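Local coordinates for protein 4-amino-4-deoxychorismate lyase (Legionella pneumophila, PDB 3LUL) that belongs to the class IV aminotransferase family of pyridoxal-phosphate proteins and is modelled here as a two-subunit assembly with the cofactor covalently attached, at residues Met2-Ile7 with Gln104-Ile109; Gly28-Ile33 with Val143-Ala148; Ile33-Ser38 with Asp79-Gly84; Ser41-His46 with Ile63-Trp68; Ile86-Ser91 with Leu108-Phe113. All coordinates share one frame; numbering follows the deposited sequence. Where two conformers were deposited one is given.

Interaction 1 of 5, residues Met2-Ile7 with Gln104-Ile109; sequences MPTRVI and QVSQLI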
# COMPACT_ATOMS: atom_id res chain seq x y z
N MSE B 2 -24.65 9.72 -11.69
CA MSE B 2 -23.91 10.51 -10.66
C MSE B 2 -22.68 9.71 -10.14
O MSE B 2 -22.81 8.53 -9.80
CB MSE B 2 -24.87 10.88 -9.53
CG MSE B 2 -24.51 12.17 -8.81
SE MSE B 2 -23.40 11.76 -7.27
CE MSE B 2 -24.74 10.79 -6.20
N PRO B 3 -21.50 10.35 -10.08
CA PRO B 3 -20.30 9.50 -10.06
C PRO B 3 -19.72 9.14 -8.68
O PRO B 3 -18.60 8.63 -8.63
CB PRO B 3 -19.29 10.33 -10.87
CG PRO B 3 -19.65 11.72 -10.62
CD PRO B 3 -21.14 11.77 -10.20
N THR B 4 -20.46 9.42 -7.60
CA THR B 4 -20.11 8.95 -6.24
C THR B 4 -21.36 8.39 -5.58
O THR B 4 -22.37 9.07 -5.52
CB THR B 4 -19.51 10.07 -5.40
OG1 THR B 4 -18.38 10.58 -6.10
CG2 THR B 4 -19.08 9.57 -4.01
N ARG B 5 -21.28 7.14 -5.13
CA ARG B 5 -22.41 6.44 -4.52
C ARG B 5 -22.12 6.10 -3.06
O ARG B 5 -21.09 5.51 -2.78
CB ARG B 5 -22.67 5.14 -5.32
CG ARG B 5 -23.72 4.20 -4.75
CD ARG B 5 -24.18 3.18 -5.79
NE ARG B 5 -25.14 2.23 -5.22
CZ ARG B 5 -24.86 1.00 -4.76
NH1 ARG B 5 -23.62 0.51 -4.78
NH2 ARG B 5 -25.84 0.25 -4.28
N VAL B 6 -23.00 6.47 -2.13
CA VAL B 6 -22.86 5.93 -0.77
C VAL B 6 -23.52 4.55 -0.73
O VAL B 6 -24.69 4.42 -1.07
CB VAL B 6 -23.46 6.82 0.32
CG1 VAL B 6 -23.37 6.13 1.68
CG2 VAL B 6 -22.72 8.14 0.36
N ILE B 7 -22.78 3.52 -0.32
CA ILE B 7 -23.36 2.19 -0.08
C ILE B 7 -23.94 2.18 1.35
O ILE B 7 -23.20 2.30 2.33
CB ILE B 7 -22.33 1.05 -0.25
CG1 ILE B 7 -21.59 1.15 -1.60
CG2 ILE B 7 -23.02 -0.33 -0.15
CD1 ILE B 7 -20.40 0.24 -1.67
N GLN B 104 -15.67 4.76 -12.98
CA GLN B 104 -16.58 5.85 -13.33
C GLN B 104 -17.36 6.32 -12.11
O GLN B 104 -17.73 7.51 -12.03
CB GLN B 104 -17.59 5.42 -14.40
CG GLN B 104 -17.01 4.59 -15.55
CD GLN B 104 -17.48 5.05 -16.91
OE1 GLN B 104 -18.33 4.40 -17.55
NE2 GLN B 104 -16.94 6.18 -17.37
N VAL B 105 -17.67 5.39 -11.19
CA VAL B 105 -18.43 5.71 -9.97
C VAL B 105 -17.67 5.22 -8.73
O VAL B 105 -17.48 4.01 -8.52
CB VAL B 105 -19.87 5.13 -10.00
CG1 VAL B 105 -20.65 5.52 -8.71
CG2 VAL B 105 -20.62 5.60 -11.26
N SER B 106 -17.21 6.17 -7.93
CA SER B 106 -16.60 5.86 -6.65
C SER B 106 -17.67 5.49 -5.62
O SER B 106 -18.85 5.82 -5.76
CB SER B 106 -15.70 7.01 -6.18
OG SER B 106 -16.41 8.23 -6.10
N GLN B 107 -17.24 4.77 -4.59
CA GLN B 107 -18.15 4.20 -3.62
C GLN B 107 -17.66 4.68 -2.27
O GLN B 107 -16.48 4.70 -2.00
CB GLN B 107 -18.16 2.68 -3.72
CG GLN B 107 -18.22 2.14 -5.17
CD GLN B 107 -19.62 2.12 -5.72
OE1 GLN B 107 -20.53 1.58 -5.09
NE2 GLN B 107 -19.81 2.73 -6.90
N LEU B 108 -18.59 5.09 -1.43
CA LEU B 108 -18.27 5.56 -0.11
C LEU B 108 -19.01 4.70 0.90
O LEU B 108 -20.22 4.43 0.72
CB LEU B 108 -18.69 7.01 -0.04
CG LEU B 108 -18.32 7.92 1.11
CD1 LEU B 108 -16.81 7.85 1.46
CD2 LEU B 108 -18.77 9.32 0.73
N ILE B 109 -18.30 4.22 1.93
CA ILE B 109 -18.91 3.50 3.05
C ILE B 109 -18.54 4.20 4.37
O ILE B 109 -17.39 4.61 4.57
CB ILE B 109 -18.50 2.02 3.09
CG1 ILE B 109 -19.12 1.29 1.88
CG2 ILE B 109 -18.91 1.32 4.44
CD1 ILE B 109 -18.71 -0.21 1.77

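Interaction 2 of 5, residues Gly28-Ile33 with Val143-Ala148; sequences GLFETI and VNYLEA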
# COMPACT_ATOMS: atom_id res chain seq x y z
N GLY B 28 -7.94 3.37 -2.84
CA GLY B 28 -8.93 3.74 -1.81
C GLY B 28 -8.35 4.71 -0.80
O GLY B 28 -7.12 4.71 -0.54
N LEU B 29 -9.21 5.56 -0.26
CA LEU B 29 -8.81 6.58 0.69
C LEU B 29 -9.70 6.47 1.91
O LEU B 29 -10.83 5.97 1.82
CB LEU B 29 -8.97 7.98 0.07
CG LEU B 29 -8.10 8.28 -1.15
CD1 LEU B 29 -8.64 9.50 -1.91
CD2 LEU B 29 -6.60 8.42 -0.70
N PHE B 30 -9.21 6.95 3.05
CA PHE B 30 -10.08 6.95 4.23
C PHE B 30 -9.90 8.19 5.09
O PHE B 30 -8.91 8.92 4.99
CB PHE B 30 -9.86 5.69 5.09
CG PHE B 30 -8.61 5.69 5.89
CD1 PHE B 30 -7.41 5.27 5.33
CD2 PHE B 30 -8.62 6.07 7.22
CE1 PHE B 30 -6.24 5.27 6.08
CE2 PHE B 30 -7.46 6.08 7.98
CZ PHE B 30 -6.26 5.68 7.42
N GLU B 31 -10.90 8.40 5.95
CA GLU B 31 -10.84 9.42 6.99
C GLU B 31 -11.37 8.78 8.26
O GLU B 31 -12.38 8.05 8.21
CB GLU B 31 -11.73 10.61 6.65
CG GLU B 31 -11.16 11.49 5.57
CD GLU B 31 -9.93 12.25 6.01
OE1 GLU B 31 -9.70 12.44 7.22
OE2 GLU B 31 -9.16 12.68 5.13
N THR B 32 -10.70 9.05 9.37
CA THR B 32 -11.14 8.56 10.67
C THR B 32 -11.50 9.78 11.52
O THR B 32 -10.68 10.65 11.77
CB THR B 32 -10.10 7.58 11.29
OG1 THR B 32 -10.53 7.17 12.59
CG2 THR B 32 -8.71 8.20 11.37
N ILE B 33 -12.76 9.85 11.91
CA ILE B 33 -13.38 11.05 12.47
C ILE B 33 -13.79 10.76 13.91
O ILE B 33 -14.50 9.81 14.19
CB ILE B 33 -14.60 11.45 11.66
CG1 ILE B 33 -14.26 11.70 10.19
CG2 ILE B 33 -15.27 12.72 12.22
CD1 ILE B 33 -15.46 11.46 9.25
N VAL B 143 -5.76 3.29 1.76
CA VAL B 143 -5.89 1.93 2.27
C VAL B 143 -4.58 1.12 2.21
O VAL B 143 -4.55 -0.03 2.62
CB VAL B 143 -7.01 1.16 1.53
CG1 VAL B 143 -8.38 1.84 1.78
CG2 VAL B 143 -6.73 1.06 0.01
N ASN B 144 -3.47 1.69 1.71
CA ASN B 144 -2.22 0.91 1.52
C ASN B 144 -1.38 0.94 2.83
O ASN B 144 -0.28 1.50 2.86
CB ASN B 144 -1.40 1.46 0.33
CG ASN B 144 -2.13 1.38 -0.99
OD1 ASN B 144 -1.74 0.63 -1.89
ND2 ASN B 144 -3.20 2.18 -1.14
N TYR B 145 -1.93 0.37 3.91
CA TYR B 145 -1.28 0.46 5.22
C TYR B 145 -0.49 -0.77 5.64
O TYR B 145 -0.09 -0.87 6.80
CB TYR B 145 -2.31 0.89 6.31
CG TYR B 145 -2.29 2.43 6.51
CD1 TYR B 145 -2.35 3.28 5.40
CD2 TYR B 145 -2.18 3.02 7.77
CE1 TYR B 145 -2.33 4.71 5.53
CE2 TYR B 145 -2.16 4.45 7.92
CZ TYR B 145 -2.23 5.28 6.79
OH TYR B 145 -2.19 6.67 6.86
N LEU B 146 -0.22 -1.72 4.73
CA LEU B 146 0.57 -2.89 5.14
C LEU B 146 1.93 -2.53 5.73
O LEU B 146 2.37 -3.18 6.71
CB LEU B 146 0.73 -3.88 3.99
CG LEU B 146 1.34 -5.25 4.30
CD1 LEU B 146 0.70 -6.01 5.51
CD2 LEU B 146 1.31 -6.12 3.01
N GLU B 147 2.58 -1.52 5.15
CA GLU B 147 3.86 -1.06 5.65
C GLU B 147 3.77 -0.70 7.14
O GLU B 147 4.63 -1.09 7.96
CB GLU B 147 4.37 0.11 4.83
CG GLU B 147 5.78 0.51 5.21
CD GLU B 147 6.27 1.75 4.49
OE1 GLU B 147 5.91 1.99 3.31
OE2 GLU B 147 7.08 2.45 5.12
N ALA B 148 2.72 0.06 7.46
CA ALA B 148 2.42 0.48 8.82
C ALA B 148 2.12 -0.71 9.72
O ALA B 148 2.57 -0.76 10.86
CB ALA B 148 1.25 1.48 8.86

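Interaction 3 of 5, residues Ile33-Ser38 with Asp79-Gly84; sequences IRVNSS and DNLYHG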
# COMPACT_ATOMS: atom_id res chain seq x y z
N ILE B 33 -12.76 9.85 11.91
CA ILE B 33 -13.38 11.05 12.47
C ILE B 33 -13.79 10.76 13.91
O ILE B 33 -14.50 9.81 14.19
CB ILE B 33 -14.60 11.45 11.66
CG1 ILE B 33 -14.26 11.70 10.19
CG2 ILE B 33 -15.27 12.72 12.22
CD1 ILE B 33 -15.46 11.46 9.25
N ARG B 34 -13.35 11.61 14.82
CA ARG B 34 -13.77 11.52 16.19
C ARG B 34 -15.21 12.01 16.32
O ARG B 34 -15.59 13.02 15.73
CB ARG B 34 -12.85 12.33 17.06
CG ARG B 34 -13.17 12.19 18.56
CD ARG B 34 -11.98 12.67 19.38
NE ARG B 34 -12.26 12.71 20.82
CZ ARG B 34 -11.36 12.96 21.78
NH1 ARG B 34 -10.07 13.19 21.50
NH2 ARG B 34 -11.77 12.98 23.05
N VAL B 35 -16.01 11.30 17.12
CA VAL B 35 -17.36 11.73 17.43
C VAL B 35 -17.40 12.04 18.93
O VAL B 35 -17.02 11.18 19.75
CB VAL B 35 -18.40 10.69 17.05
CG1 VAL B 35 -19.78 11.14 17.53
CG2 VAL B 35 -18.41 10.50 15.55
N ASN B 36 -17.79 13.28 19.25
CA ASN B 36 -17.89 13.77 20.62
C ASN B 36 -19.30 14.26 20.86
O ASN B 36 -19.80 15.08 20.12
CB ASN B 36 -16.93 14.94 20.90
CG ASN B 36 -15.48 14.64 20.57
OD1 ASN B 36 -14.85 13.79 21.20
ND2 ASN B 36 -14.91 15.38 19.61
N SER B 37 -19.97 13.73 21.88
CA SER B 37 -21.32 14.13 22.24
C SER B 37 -22.28 14.09 21.05
O SER B 37 -23.10 14.99 20.84
CB SER B 37 -21.31 15.49 22.94
OG SER B 37 -20.31 15.55 23.96
N SER B 38 -22.15 13.01 20.27
CA SER B 38 -22.99 12.69 19.11
C SER B 38 -22.75 13.61 17.92
O SER B 38 -23.53 13.60 16.98
CB SER B 38 -24.47 12.71 19.46
OG SER B 38 -24.69 11.91 20.61
N ASP B 79 -26.63 4.30 14.96
CA ASP B 79 -25.80 3.44 15.80
C ASP B 79 -25.72 3.90 17.26
O ASP B 79 -24.96 3.34 18.04
CB ASP B 79 -24.39 3.37 15.21
CG ASP B 79 -24.37 2.73 13.81
OD1 ASP B 79 -25.42 2.25 13.33
OD2 ASP B 79 -23.28 2.70 13.19
N ASN B 80 -26.49 4.93 17.63
CA ASN B 80 -26.55 5.42 18.99
C ASN B 80 -25.22 5.85 19.60
O ASN B 80 -24.96 5.67 20.78
CB ASN B 80 -27.28 4.39 19.87
CG ASN B 80 -28.68 4.10 19.36
OD1 ASN B 80 -29.54 4.99 19.35
ND2 ASN B 80 -28.91 2.87 18.87
N LEU B 81 -24.37 6.45 18.77
CA LEU B 81 -23.06 6.87 19.21
C LEU B 81 -23.14 8.19 19.97
O LEU B 81 -23.90 9.12 19.58
CB LEU B 81 -22.15 6.99 17.98
CG LEU B 81 -20.66 6.71 18.06
CD1 LEU B 81 -20.40 5.27 18.47
CD2 LEU B 81 -20.04 7.06 16.70
N TYR B 82 -22.41 8.29 21.08
CA TYR B 82 -22.24 9.56 21.76
C TYR B 82 -20.78 9.94 21.62
O TYR B 82 -20.46 10.83 20.84
CB TYR B 82 -22.73 9.50 23.21
CG TYR B 82 -22.77 10.83 23.96
CD1 TYR B 82 -23.92 11.64 23.94
CD2 TYR B 82 -21.68 11.26 24.73
CE1 TYR B 82 -23.97 12.86 24.65
CE2 TYR B 82 -21.73 12.47 25.47
CZ TYR B 82 -22.87 13.26 25.41
OH TYR B 82 -22.90 14.45 26.14
N HIS B 83 -19.89 9.26 22.34
CA HIS B 83 -18.46 9.37 22.08
C HIS B 83 -18.02 8.14 21.29
O HIS B 83 -18.43 7.01 21.57
CB HIS B 83 -17.64 9.42 23.36
CG HIS B 83 -17.96 10.57 24.27
ND1 HIS B 83 -18.34 11.81 23.80
CD2 HIS B 83 -17.87 10.68 25.61
CE1 HIS B 83 -18.52 12.63 24.82
NE2 HIS B 83 -18.24 11.97 25.94
N GLY B 84 -17.14 8.35 20.33
CA GLY B 84 -16.61 7.22 19.53
C GLY B 84 -15.98 7.71 18.25
O GLY B 84 -15.47 8.83 18.20

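Interaction 4 of 5, residues Ser41-His46 with Ile63-Trp68; sequences SFAYMH and ISFDDW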
# COMPACT_ATOMS: atom_id res chain seq x y z
N SER B 41 -16.48 15.64 14.99
CA SER B 41 -15.49 16.66 15.18
C SER B 41 -14.73 16.95 13.87
O SER B 41 -14.15 16.05 13.23
CB SER B 41 -14.51 16.14 16.23
OG SER B 41 -13.47 17.03 16.50
N PHE B 42 -14.71 18.22 13.49
CA PHE B 42 -13.99 18.69 12.30
C PHE B 42 -14.39 18.00 11.01
O PHE B 42 -13.56 17.77 10.14
CB PHE B 42 -12.48 18.70 12.55
CG PHE B 42 -12.16 19.50 13.74
CD1 PHE B 42 -12.05 20.87 13.65
CD2 PHE B 42 -12.14 18.90 14.98
CE1 PHE B 42 -11.85 21.63 14.79
CE2 PHE B 42 -11.94 19.63 16.12
CZ PHE B 42 -11.79 21.00 16.02
N ALA B 43 -15.69 17.76 10.88
CA ALA B 43 -16.24 17.12 9.69
C ALA B 43 -15.79 17.82 8.41
O ALA B 43 -15.53 17.16 7.42
CB ALA B 43 -17.76 17.11 9.75
N TYR B 44 -15.72 19.15 8.44
CA TYR B 44 -15.30 19.92 7.25
C TYR B 44 -13.87 19.57 6.88
O TYR B 44 -13.58 19.23 5.73
CB TYR B 44 -15.46 21.45 7.42
CG TYR B 44 -14.85 22.14 6.24
CD1 TYR B 44 -13.60 22.69 6.32
CD2 TYR B 44 -15.50 22.18 5.02
CE1 TYR B 44 -13.00 23.28 5.25
CE2 TYR B 44 -14.90 22.79 3.91
CZ TYR B 44 -13.65 23.33 4.05
OH TYR B 44 -12.99 23.94 3.00
N MSE B 45 -12.96 19.65 7.85
CA MSE B 45 -11.56 19.39 7.51
C MSE B 45 -11.31 17.99 6.96
O MSE B 45 -10.48 17.81 6.07
CB MSE B 45 -10.61 19.75 8.68
CG MSE B 45 -10.58 21.24 8.96
SE MSE B 45 -9.49 21.63 10.53
CE MSE B 45 -7.83 21.54 9.59
N HIS B 46 -12.04 17.00 7.49
CA HIS B 46 -11.98 15.63 6.97
C HIS B 46 -12.51 15.54 5.53
O HIS B 46 -11.92 14.90 4.68
CB HIS B 46 -12.77 14.69 7.88
CG HIS B 46 -12.08 14.43 9.18
ND1 HIS B 46 -10.94 13.65 9.26
CD2 HIS B 46 -12.37 14.82 10.45
CE1 HIS B 46 -10.54 13.60 10.53
NE2 HIS B 46 -11.40 14.28 11.27
N ILE B 63 -19.80 14.51 -3.60
CA ILE B 63 -20.69 14.55 -2.45
C ILE B 63 -20.47 15.91 -1.80
O ILE B 63 -19.34 16.26 -1.49
CB ILE B 63 -20.46 13.38 -1.49
CG1 ILE B 63 -21.42 13.48 -0.28
CG2 ILE B 63 -19.02 13.29 -1.01
CD1 ILE B 63 -21.42 12.18 0.60
N SER B 64 -21.54 16.66 -1.61
CA SER B 64 -21.41 18.00 -1.05
C SER B 64 -21.05 17.89 0.43
O SER B 64 -21.27 16.83 1.06
CB SER B 64 -22.71 18.79 -1.25
OG SER B 64 -23.73 18.23 -0.43
N PHE B 65 -20.51 18.95 1.01
CA PHE B 65 -20.23 18.93 2.43
C PHE B 65 -21.50 18.67 3.26
O PHE B 65 -21.48 17.91 4.22
CB PHE B 65 -19.57 20.23 2.92
CG PHE B 65 -19.44 20.28 4.41
CD1 PHE B 65 -18.58 19.39 5.06
CD2 PHE B 65 -20.25 21.12 5.17
CE1 PHE B 65 -18.48 19.38 6.43
CE2 PHE B 65 -20.16 21.12 6.56
CZ PHE B 65 -19.28 20.24 7.20
N ASP B 66 -22.59 19.35 2.90
CA ASP B 66 -23.84 19.19 3.65
C ASP B 66 -24.31 17.72 3.62
O ASP B 66 -24.79 17.21 4.64
CB ASP B 66 -24.90 20.13 3.13
CG ASP B 66 -24.61 21.60 3.48
OD1 ASP B 66 -23.83 21.86 4.42
OD2 ASP B 66 -25.17 22.48 2.82
N ASP B 67 -24.23 17.08 2.46
CA ASP B 67 -24.65 15.68 2.35
C ASP B 67 -23.71 14.76 3.15
O ASP B 67 -24.17 13.83 3.85
CB ASP B 67 -24.74 15.21 0.89
CG ASP B 67 -25.98 15.77 0.16
OD1 ASP B 67 -26.86 16.39 0.78
OD2 ASP B 67 -26.05 15.57 -1.05
N TRP B 68 -22.42 15.06 3.09
CA TRP B 68 -21.41 14.34 3.89
C TRP B 68 -21.77 14.43 5.35
O TRP B 68 -21.85 13.41 6.04
CB TRP B 68 -20.06 14.99 3.63
CG TRP B 68 -18.93 14.74 4.59
CD1 TRP B 68 -18.56 15.55 5.62
CD2 TRP B 68 -17.95 13.71 4.51
NE1 TRP B 68 -17.43 15.06 6.23
CE2 TRP B 68 -17.03 13.94 5.56
CE3 TRP B 68 -17.76 12.61 3.68
CZ2 TRP B 68 -15.96 13.09 5.80
CZ3 TRP B 68 -16.68 11.78 3.90
CH2 TRP B 68 -15.80 12.01 4.97

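Interaction 5 of 5, residues Ile86-Ser91 with Leu108-Phe113; sequences IKAILS and LIFQTF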
# COMPACT_ATOMS: atom_id res chain seq x y z
N ILE B 86 -16.07 7.52 13.62
CA ILE B 86 -16.60 7.09 12.33
C ILE B 86 -15.46 7.02 11.31
O ILE B 86 -14.64 7.93 11.24
CB ILE B 86 -17.66 8.06 11.73
CG1 ILE B 86 -18.94 8.10 12.55
CG2 ILE B 86 -18.03 7.63 10.29
CD1 ILE B 86 -19.91 9.17 12.08
N LYS B 87 -15.40 5.91 10.57
CA LYS B 87 -14.42 5.76 9.47
C LYS B 87 -15.16 5.85 8.15
O LYS B 87 -16.16 5.16 7.95
CB LYS B 87 -13.67 4.44 9.60
CG LYS B 87 -12.48 4.32 8.65
CD LYS B 87 -11.65 3.04 8.94
CE LYS B 87 -10.62 2.78 7.83
NZ LYS B 87 -9.65 1.67 8.20
N ALA B 88 -14.71 6.74 7.27
CA ALA B 88 -15.25 6.85 5.90
C ALA B 88 -14.21 6.24 4.98
O ALA B 88 -13.04 6.55 5.11
CB ALA B 88 -15.44 8.28 5.53
N ILE B 89 -14.62 5.30 4.11
CA ILE B 89 -13.73 4.71 3.12
C ILE B 89 -14.29 5.01 1.74
O ILE B 89 -15.45 4.73 1.49
CB ILE B 89 -13.59 3.17 3.28
CG1 ILE B 89 -13.15 2.79 4.70
CG2 ILE B 89 -12.57 2.62 2.28
CD1 ILE B 89 -13.12 1.25 4.93
N LEU B 90 -13.45 5.61 0.87
CA LEU B 90 -13.80 5.96 -0.51
C LEU B 90 -12.98 5.05 -1.42
O LEU B 90 -11.74 5.07 -1.37
CB LEU B 90 -13.44 7.40 -0.83
CG LEU B 90 -13.75 7.93 -2.23
CD1 LEU B 90 -15.23 8.10 -2.41
CD2 LEU B 90 -13.00 9.26 -2.48
N SER B 91 -13.67 4.23 -2.21
CA SER B 91 -13.01 3.33 -3.16
C SER B 91 -13.05 3.92 -4.54
O SER B 91 -13.95 4.70 -4.87
CB SER B 91 -13.73 1.99 -3.21
OG SER B 91 -14.99 2.11 -3.82
N LEU B 108 -18.59 5.09 -1.43
CA LEU B 108 -18.27 5.56 -0.11
C LEU B 108 -19.01 4.70 0.90
O LEU B 108 -20.22 4.43 0.72
CB LEU B 108 -18.69 7.01 -0.04
CG LEU B 108 -18.32 7.92 1.11
CD1 LEU B 108 -16.81 7.85 1.46
CD2 LEU B 108 -18.77 9.32 0.73
N ILE B 109 -18.30 4.22 1.93
CA ILE B 109 -18.91 3.50 3.05
C ILE B 109 -18.54 4.20 4.37
O ILE B 109 -17.39 4.61 4.57
CB ILE B 109 -18.50 2.02 3.09
CG1 ILE B 109 -19.12 1.29 1.88
CG2 ILE B 109 -18.91 1.32 4.44
CD1 ILE B 109 -18.71 -0.21 1.77
N PHE B 110 -19.53 4.36 5.24
CA PHE B 110 -19.31 4.85 6.61
C PHE B 110 -19.57 3.77 7.64
O PHE B 110 -20.54 3.02 7.54
CB PHE B 110 -20.25 6.01 6.93
CG PHE B 110 -20.13 7.17 6.01
CD1 PHE B 110 -19.24 8.20 6.31
CD2 PHE B 110 -20.93 7.26 4.86
CE1 PHE B 110 -19.14 9.30 5.47
CE2 PHE B 110 -20.83 8.37 4.03
CZ PHE B 110 -19.95 9.39 4.34
N GLN B 111 -18.68 3.69 8.62
CA GLN B 111 -18.80 2.73 9.72
C GLN B 111 -18.46 3.40 11.04
O GLN B 111 -17.48 4.12 11.13
CB GLN B 111 -17.85 1.56 9.52
CG GLN B 111 -18.29 0.62 8.40
CD GLN B 111 -19.57 -0.17 8.74
OE1 GLN B 111 -20.62 -0.00 8.10
NE2 GLN B 111 -19.46 -1.05 9.72
N THR B 112 -19.27 3.14 12.06
CA THR B 112 -19.04 3.69 13.39
C THR B 112 -18.32 2.64 14.22
O THR B 112 -18.34 1.42 13.93
CB THR B 112 -20.33 4.10 14.13
OG1 THR B 112 -21.15 2.94 14.39
CG2 THR B 112 -21.11 5.08 13.34
N PHE B 113 -17.70 3.11 15.28
CA PHE B 113 -17.08 2.23 16.26
C PHE B 113 -16.93 2.96 17.57
O PHE B 113 -16.93 4.19 17.66
CB PHE B 113 -15.72 1.72 15.76
CG PHE B 113 -14.77 2.81 15.36
CD1 PHE B 113 -14.80 3.33 14.06
CD2 PHE B 113 -13.84 3.32 16.26
CE1 PHE B 113 -13.91 4.35 13.67
CE2 PHE B 113 -12.93 4.32 15.87
CZ PHE B 113 -12.97 4.85 14.59

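Interaction 1 of 5, residues Met2-Ile7 with Gln104-Ile109
R5 ties strand 4-6 to strand 106-113 through both backbone polar atoms: R5 N donates to S106 O (2.8 Å) and R5 O accepts from L108 N (2.9 Å). S106 N to P3 O and I7 N to L108 O continue this parallel ladder at its two ends. The ladder places the first strand at one edge, within this chain, of the five-stranded mixed sheet in this class IV aminotransferase. Among the side-chain polar contacts, the extended R5 chain brings NH1 to Q107 OE1 (3.3 Å), in the guanidinium plane, with the two flat groups turned 44° apart. Q107 NE2 bonds back to V105 O (3.1 Å) from above that carbonyl plane, so both ends of the amide are held. On the other sheet face T4 OG1 and S106 OG lie 3.1 Å apart; OG1 also bonds E62 N, and OG bonds P60 O. Apolar packing completes the contact: I7 CB rests on I109 CG1 (3.9 Å), and V6 CG2 meets L108 CD2 at 4.1 Å.

Interaction 2 of 5, residues Gly28-Ile33 with Val143-Ala148
F30 reaches from strand 28-36 to Y145, at the N-cap position of helix 146-157. Its CB lies against A88 O of the adjoining strand. CG stands between the backbone N and the carbonyl carbon (chi1 75°), which turns the ring toward the 143-148 segment. Along one rim, CD1 passes V143 N at 4.4 Å, with that nitrogen near the ring plane. Further out, CE1 meets Y145 CE1 at 4.0 Å, and at the tip CZ lies 4.1 Å from Y145 CZ. The pair is T-shaped: the F30 edge points at the Y145 face, off its centre, with centroids 5.5 Å apart and planes at 79°. K87 adds a cation-pi contact to the F30 ring. Y145 OH bonds O3 of the cofactor-lysine adduct at position 141, so the F30 ring packs against a residue that touches the cofactor directly, in a site that in class IV aminotransferases lies between the two domains of the subunit. At the start of the strand, V143 N donates to G28 O (3.0 Å) from well above the carbonyl plane. V143 CG2 packs over the same oxygen at 3.7 Å. Between V143 and Y145 the chain makes an inverse gamma turn centred on N144, whose OD1 accepts from L146 N of the second subunit.

Interaction 3 of 5, residues Ile33-Ser38 with Asp79-Gly84
Y82 lays its ring face over the backbone of S37: S37 CA sits 3.5 Å from the ring centroid and only 9° off the normal, a CH-pi contact. The Y82 edge in turn stands over the face of H83, CD2 above the imidazole centre. H83 presents its own edge to the turn, and ND1 accepts from S37 N (3.2 Å) in a nearly straight bond at 168°, slightly tilted from the ring plane. S38 faces the backbone instead: S38 N donates to Y82 O (2.8 Å), and S38 OG to L81 O (3.1 Å) on a lone pair in the carbonyl plane. Beneath, V35 CG2 meets L81 CD2 at 4.0 Å. V35 and G84 form an antiparallel hydrogen-bonded pair, with V35 N to G84 O at 2.7 Å and G84 N returning to V35 O. S37 and S38 both have positive phi, with the backbone angles of a type I' turn. This is a beta hairpin with a two-residue type I' turn, joining strands 28-36 and 39-40 and wrapped here by the loop leading into strand 84-91.

Interaction 4 of 5, residues Ser41-His46 with Ile63-Trp68
A43 and Y44, in the first turn of helix 43-57, face F65 and W68, in the first turn of helix 65-78, with the CA atoms of Y44 and F65 7.0 Å apart. F65 pushes the rim of its ring against the opposing backbone, CE1 coming 3.3 Å from Y44 CA. Over one face of that ring comes the edge of Y44, a T-shaped pair with centroids 5.7 Å apart and planes at 72°. W68, its CG anti to the backbone N (chi1 162°), reaches across so that NE1 donates to A43 O (3.1 Å). The bond is bent, 137° at the hydrogen, and enters from above the carbonyl plane. Further along the indole, CZ2 meets H46 CB at 4.1 Å, while H46 ND1 bonds E31. S64 caps its helix, OG accepting from D67 N (3.2 Å). A43 also packs on F69 and L72, and W47 meets the W68 ring; H46 and W68 both rest on I33, setting the two helix starts against strand 28-36.

Interaction 5 of 5, residues Ile86-Ser91 with Leu108-Phe113
I86 has the most surface buried here, splitting its branches between two partners on strand 108-113: CG1 packs on T112 CG2 (3.8 Å), and CG2 comes to the edge of the F110 ring near CD1 (4.2 Å). F110 CE1 continues to A88 CB at 3.8 Å. L108, next in buried area, sends CD1 over the backbone of I89, 3.4 Å from I89 O, and against L90 CB (4.1 Å). K87 works mainly through its backbone: K87 N donates to Q111 O (2.8 Å), and Q111 N returns to K87 O (3.0 Å). I89 and I109 form the same doubly bonded antiparallel pair. With CG anti to the backbone N, the extended K87 chain leads its amine away from strand 108-113, leaving CB by F113 CE1. The T112 hydroxyl bonds D79. The chemistry differs between the sheet faces: that of I86, A88, L90, L108 and F110 is largely apolar and covered by helices 43-57 and 65-78, whereas that of K87, I89, I109 and Q111 is mixed, K87 packing on L25 and I89 and Q111 on I19 of the second subunit.

Interactions 1, 2, 3 and 5 all reach one five-stranded mixed sheet, ordered 4-6, 106-113, 84-91, 28-36, 39-40. Interactions 1 and 5 share L108 and I109 on strand 106-113, their centres 12 Å apart. Interactions 2 and 3 share I33 on strand 28-36, with centres 21 Å apart. Interaction 4 joins the two helices lying on the sheet; W68 touches A88 and F110 of interaction 5. Along the chain, interactions 3 and then 5 close in series inside the loop of interaction 2, with interaction 4 nested in interaction 3, while interaction 1 crosses interaction 2. Interaction 2 links the sheet to the cofactor-bearing region, and interactions 2 and 5 both touch the second subunit.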